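Local coordinates for protein peptidase M28 (Shewanella amazonensis SB2B, PDB 3IIB) that probably acts as a zinc-dependent dipeptidase or carboxypeptidase of family M28, cleaving small peptides at a two-zinc centre, at residues 126-140 / 164-176. Sequence-based numbering, arbitrary orientation.
Sequences SLNDKIAFIDAKTER and KGAVGIIIRSIGT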
loop_
_atom_site.group_PDB
_atom_site.type_symbol
_atom_site.label_atom_id
_atom_site.label_comp_id
_atom_site.label_asym_id
_atom_site.label_seq_id
_atom_site.Cartn_x
_atom_site.Cartn_y
_atom_site.Cartn_z
ATOM N N SER A 126 -29.873 16.375 -11.947
ATOM C CA SER A 126 -29.896 14.930 -11.805
ATOM C C SER A 126 -29.140 14.469 -10.564
ATOM O O SER A 126 -29.416 13.387 -10.045
ATOM C CB SER A 126 -29.346 14.225 -13.046
ATOM O OG SER A 126 -28.000 14.553 -13.313
ATOM N N LEU A 127 -28.217 15.288 -10.068
ATOM C CA LEU A 127 -27.479 14.940 -8.864
ATOM C C LEU A 127 -27.959 15.674 -7.619
ATOM O O LEU A 127 -27.327 15.568 -6.572
ATOM C CB LEU A 127 -25.984 15.118 -9.071
ATOM C CG LEU A 127 -25.426 14.240 -10.192
ATOM C CD1 LEU A 127 -23.959 14.390 -10.238
ATOM C CD2 LEU A 127 -25.775 12.760 -10.038
ATOM N N ASN A 128 -29.111 16.357 -7.691
ATOM C CA ASN A 128 -29.648 16.970 -6.491
ATOM C C ASN A 128 -29.621 15.995 -5.299
ATOM O O ASN A 128 -30.046 14.831 -5.425
ATOM C CB ASN A 128 -31.089 17.459 -6.727
ATOM C CG ASN A 128 -31.150 18.687 -7.624
ATOM O OD1 ASN A 128 -30.129 19.186 -8.063
ATOM N ND2 ASN A 128 -32.355 19.164 -7.910
ATOM N N ASP A 129 -29.105 16.461 -4.160
ATOM C CA ASP A 129 -29.072 15.657 -2.925
ATOM C C ASP A 129 -28.153 14.431 -2.978
ATOM O O ASP A 129 -28.108 13.653 -2.016
ATOM C CB ASP A 129 -30.485 15.193 -2.549
ATOM C CG ASP A 129 -31.482 16.332 -2.562
ATOM O OD1 ASP A 129 -31.194 17.356 -1.913
ATOM O OD2 ASP A 129 -32.529 16.206 -3.238
ATOM N N LYS A 130 -27.387 14.279 -4.053
ATOM C CA LYS A 130 -26.575 13.086 -4.241
ATOM C C LYS A 130 -25.094 13.405 -4.313
ATOM O O LYS A 130 -24.682 14.546 -4.445
ATOM C CB LYS A 130 -27.014 12.358 -5.513
ATOM C CG LYS A 130 -28.438 11.765 -5.379
ATOM C CD LYS A 130 -28.860 10.955 -6.579
ATOM C CE LYS A 130 -30.125 10.181 -6.308
ATOM N NZ LYS A 130 -30.640 9.547 -7.568
ATOM N N ILE A 131 -24.296 12.359 -4.235
ATOM C CA ILE A 131 -22.851 12.508 -4.360
ATOM C C ILE A 131 -22.430 11.891 -5.699
ATOM O O ILE A 131 -22.787 10.749 -5.987
ATOM C CB ILE A 131 -22.146 11.818 -3.192
ATOM C CG1 ILE A 131 -22.291 12.673 -1.903
ATOM C CG2 ILE A 131 -20.624 11.558 -3.485
ATOM C CD1 ILE A 131 -21.802 11.987 -0.609
ATOM N N ALA A 132 -21.674 12.640 -6.490
ATOM C CA ALA A 132 -21.136 12.097 -7.747
ATOM C C ALA A 132 -19.982 11.168 -7.420
ATOM O O ALA A 132 -19.229 11.452 -6.506
ATOM C CB ALA A 132 -20.671 13.230 -8.695
ATOM N N PHE A 133 -19.851 10.096 -8.205
ATOM C CA PHE A 133 -18.713 9.166 -8.136
ATOM C C PHE A 133 -18.144 9.010 -9.550
ATOM O O PHE A 133 -18.775 8.424 -10.417
ATOM C CB PHE A 133 -19.170 7.831 -7.496
ATOM C CG PHE A 133 -18.194 6.677 -7.629
ATOM C CD1 PHE A 133 -16.816 6.839 -7.384
ATOM C CD2 PHE A 133 -18.657 5.423 -8.036
ATOM C CE1 PHE A 133 -15.931 5.767 -7.546
ATOM C CE2 PHE A 133 -17.797 4.357 -8.163
ATOM C CZ PHE A 133 -16.432 4.524 -7.943
ATOM N N ILE A 134 -16.951 9.561 -9.788
ATOM C CA ILE A 134 -16.252 9.350 -11.034
ATOM C C ILE A 134 -15.341 8.148 -10.859
ATOM O O ILE A 134 -14.488 8.141 -9.959
ATOM C CB ILE A 134 -15.371 10.567 -11.445
ATOM C CG1 ILE A 134 -16.208 11.828 -11.674
ATOM C CG2 ILE A 134 -14.484 10.184 -12.708
ATOM C CD1 ILE A 134 -15.403 13.142 -11.980
ATOM N N ASP A 135 -15.545 7.123 -11.697
ATOM C CA ASP A 135 -14.876 5.848 -11.541
ATOM C C ASP A 135 -13.689 5.618 -12.494
ATOM O O ASP A 135 -13.103 4.530 -12.481
ATOM C CB ASP A 135 -15.878 4.713 -11.715
ATOM C CG ASP A 135 -15.277 3.343 -11.427
ATOM O OD1 ASP A 135 -14.641 3.149 -10.364
ATOM O OD2 ASP A 135 -15.477 2.444 -12.271
ATOM N N ALA A 136 -13.305 6.613 -13.285
ATOM C CA ALA A 136 -12.298 6.374 -14.317
ATOM C C ALA A 136 -11.006 5.766 -13.757
ATOM O O ALA A 136 -10.419 6.312 -12.868
ATOM C CB ALA A 136 -11.954 7.667 -15.051
ATOM N N LYS A 137 -10.562 4.667 -14.355
ATOM C CA LYS A 137 -9.323 3.999 -14.004
ATOM C C LYS A 137 -8.200 4.596 -14.822
ATOM O O LYS A 137 -8.397 4.924 -15.984
ATOM C CB LYS A 137 -9.417 2.502 -14.325
ATOM C CG LYS A 137 -10.354 1.745 -13.414
ATOM C CD LYS A 137 -10.377 0.246 -13.757
ATOM C CE LYS A 137 -11.315 -0.519 -12.853
ATOM N NZ LYS A 137 -11.486 -1.929 -13.327
ATOM N N THR A 138 -7.035 4.723 -14.203
ATOM C CA THR A 138 -5.866 5.318 -14.846
ATOM C C THR A 138 -4.983 4.209 -15.406
ATOM O O THR A 138 -4.559 3.327 -14.674
ATOM C CB THR A 138 -5.102 6.148 -13.819
ATOM O OG1 THR A 138 -5.980 7.171 -13.303
ATOM C CG2 THR A 138 -3.852 6.823 -14.420
ATOM N N GLU A 139 -4.755 4.224 -16.712
ATOM C CA GLU A 139 -3.877 3.258 -17.378
ATOM C C GLU A 139 -2.435 3.501 -16.995
ATOM O O GLU A 139 -2.017 4.630 -16.812
ATOM C CB GLU A 139 -4.001 3.366 -18.899
ATOM C CG GLU A 139 -5.378 2.945 -19.435
ATOM C CD GLU A 139 -5.493 3.147 -20.959
ATOM O OE1 GLU A 139 -4.475 3.499 -21.599
ATOM O OE2 GLU A 139 -6.604 2.973 -21.510
ATOM N N ARG A 140 -1.687 2.416 -16.881
ATOM C CA ARG A 140 -0.248 2.481 -16.635
ATOM C C ARG A 140 0.505 2.684 -17.948
ATOM O O ARG A 140 0.324 1.888 -18.885
ATOM C CB ARG A 140 0.209 1.163 -15.994
ATOM C CG ARG A 140 1.668 1.153 -15.569
ATOM C CD ARG A 140 2.116 -0.228 -15.030
ATOM N NE ARG A 140 1.230 -0.654 -13.961
ATOM C CZ ARG A 140 1.281 -0.229 -12.702
ATOM N NH1 ARG A 140 2.209 0.590 -12.306
ATOM N NH2 ARG A 140 0.397 -0.672 -11.820
ATOM N N LYS A 164 -24.543 19.986 -11.453
ATOM C CA LYS A 164 -25.660 19.054 -11.623
ATOM C C LYS A 164 -26.448 18.838 -10.365
ATOM O O LYS A 164 -27.404 18.054 -10.365
ATOM C CB LYS A 164 -25.156 17.715 -12.127
ATOM C CG LYS A 164 -24.246 17.843 -13.276
ATOM C CD LYS A 164 -24.935 18.291 -14.549
ATOM C CE LYS A 164 -23.910 18.570 -15.644
ATOM N NZ LYS A 164 -24.569 19.046 -16.889
ATOM N N GLY A 165 -26.080 19.553 -9.296
ATOM C CA GLY A 165 -26.797 19.509 -8.030
ATOM C C GLY A 165 -26.145 18.692 -6.915
ATOM O O GLY A 165 -26.657 18.669 -5.804
ATOM N N ALA A 166 -25.005 18.056 -7.202
ATOM C CA ALA A 166 -24.352 17.195 -6.241
ATOM C C ALA A 166 -23.984 17.975 -4.996
ATOM O O ALA A 166 -23.666 19.161 -5.073
ATOM C CB ALA A 166 -23.092 16.519 -6.839
ATOM N N VAL A 167 -24.073 17.296 -3.852
ATOM C CA VAL A 167 -23.690 17.870 -2.577
ATOM C C VAL A 167 -22.273 17.446 -2.216
ATOM O O VAL A 167 -21.769 17.849 -1.172
ATOM C CB VAL A 167 -24.665 17.461 -1.467
ATOM C CG1 VAL A 167 -25.997 18.120 -1.691
ATOM C CG2 VAL A 167 -24.830 15.919 -1.380
ATOM N N GLY A 168 -21.668 16.610 -3.062
ATOM C CA GLY A 168 -20.304 16.143 -2.870
ATOM C C GLY A 168 -19.813 15.322 -4.040
ATOM O O GLY A 168 -20.602 14.911 -4.883
ATOM N N ILE A 169 -18.498 15.044 -4.072
ATOM C CA ILE A 169 -17.954 14.152 -5.074
ATOM C C ILE A 169 -16.920 13.240 -4.425
ATOM O O ILE A 169 -16.143 13.656 -3.548
ATOM C CB ILE A 169 -17.368 14.894 -6.257
ATOM C CG1 ILE A 169 -16.777 13.935 -7.283
ATOM C CG2 ILE A 169 -16.270 15.917 -5.838
ATOM C CD1 ILE A 169 -16.445 14.651 -8.607
ATOM N N ILE A 170 -16.984 11.958 -4.802
ATOM C CA ILE A 170 -15.863 11.058 -4.585
ATOM C C ILE A 170 -15.348 10.609 -5.930
ATOM O O ILE A 170 -16.133 10.383 -6.851
ATOM C CB ILE A 170 -16.217 9.806 -3.722
ATOM C CG1 ILE A 170 -17.488 9.135 -4.207
ATOM C CG2 ILE A 170 -16.337 10.199 -2.189
ATOM C CD1 ILE A 170 -17.678 7.632 -3.691
ATOM N N ILE A 171 -14.033 10.435 -6.021
ATOM C CA ILE A 171 -13.434 9.889 -7.224
ATOM C C ILE A 171 -12.612 8.631 -6.925
ATOM O O ILE A 171 -12.027 8.477 -5.844
ATOM C CB ILE A 171 -12.554 10.930 -7.993
ATOM C CG1 ILE A 171 -11.245 11.270 -7.251
ATOM C CG2 ILE A 171 -13.404 12.150 -8.399
ATOM C CD1 ILE A 171 -10.282 12.156 -8.096
ATOM N N ARG A 172 -12.560 7.728 -7.891
ATOM C CA ARG A 172 -11.501 6.743 -7.892
ATOM C C ARG A 172 -10.174 7.469 -8.012
ATOM O O ARG A 172 -9.957 8.254 -8.940
ATOM C CB ARG A 172 -11.627 5.771 -9.064
ATOM C CG ARG A 172 -10.476 4.738 -9.168
ATOM C CD ARG A 172 -10.614 3.867 -10.427
ATOM N NE ARG A 172 -11.741 2.946 -10.346
ATOM C CZ ARG A 172 -11.682 1.718 -9.829
ATOM N NH1 ARG A 172 -10.517 1.215 -9.354
ATOM N NH2 ARG A 172 -12.779 0.967 -9.803
ATOM N N SER A 173 -9.294 7.190 -7.054
ATOM C CA SER A 173 -7.960 7.780 -7.020
ATOM C C SER A 173 -7.313 7.724 -8.379
ATOM O O SER A 173 -7.406 6.698 -9.093
ATOM C CB SER A 173 -7.081 7.053 -6.016
ATOM O OG SER A 173 -7.378 7.466 -4.679
ATOM N N ILE A 174 -6.639 8.831 -8.730
ATOM C CA ILE A 174 -5.954 8.945 -9.997
ATOM C C ILE A 174 -4.597 8.253 -9.843
ATOM O O ILE A 174 -3.553 8.888 -9.665
ATOM C CB ILE A 174 -5.819 10.413 -10.496
ATOM C CG1 ILE A 174 -7.149 11.165 -10.381
ATOM C CG2 ILE A 174 -5.262 10.402 -11.948
ATOM C CD1 ILE A 174 -8.319 10.514 -11.157
ATOM N N GLY A 175 -4.645 6.924 -9.890
ATOM C CA GLY A 175 -3.488 6.094 -9.531
ATOM C C GLY A 175 -3.569 4.819 -10.288
ATOM O O GLY A 175 -4.658 4.398 -10.684
ATOM N N THR A 176 -2.419 4.205 -10.487
ATOM C CA THR A 176 -2.331 2.952 -11.193
ATOM C C THR A 176 -2.202 1.735 -10.261
ATOM O O THR A 176 -2.175 0.583 -10.744
ATOM C CB THR A 176 -1.128 2.986 -12.135
ATOM O OG1 THR A 176 0.025 3.461 -11.403
ATOM C CG2 THR A 176 -1.392 3.901 -13.304
HETATM O O HOH W 1 -11.200 8.736 -11.514
HETATM O O HOH W 2 -7.949 6.284 -11.700
HETATM O O HOH W 3 -6.944 3.216 -11.625
#
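Asp135 OD1 takes two N-H groups of Arg172, with NE and NH2 each 2.9 Å from it. NH2 arrives on the syn side near the carboxylate plane, whereas NE comes from above it, and the two flat groups are turned 59° apart. Arg172 NE also donates to Asp135 O at 3.0 Å, from above the carbonyl plane and not on a lone pair. The Arg172 chain starts with CG opposite the backbone N (chi1 177°) and bends at chi3, which brings it alongside Asp135 with its guanidinium against that carboxylate, while Lys137 CE lies over one guanidinium face, 3.6 Å above its plane. Arg112 and Asn210 hold Asp135 OD2, and Asp207 adds a second carboxylate to Arg172 NH2.

Strands 131-134 and 168-172 are parallel neighbours inside the mixed sheet, flanked by 106-113 and 198-201, and helix 145-163 joins them as a beta-alpha-beta unit. Their ladder ends in the bond from Arg172 N to Ile134 O, nearly straight at 167°. Ala132, Ile134, Ile169 and Ile171 share one sheet face, where Ile134 CD1 meets Ile169 CD1 at 3.8 Å; on the other, Phe133 CD1 rests 3.9 Å from Ile170 CD1, with Ile209 of helix 203-213 packed against both. Just beyond, the backbones part around Ala136, where one water donates to both Ala136 O and Arg172 O, and draw near again at Thr138 and Thr176.

A leucine in place of Arg172 would probably leave the carboxylates of Asp135 and Asp207 without this shared cation. Alternating acids and arginines, Asp207-Arg172-Asp135-Arg112, thus suggest mutual charge compensation where direct backbone pairing gives way to water.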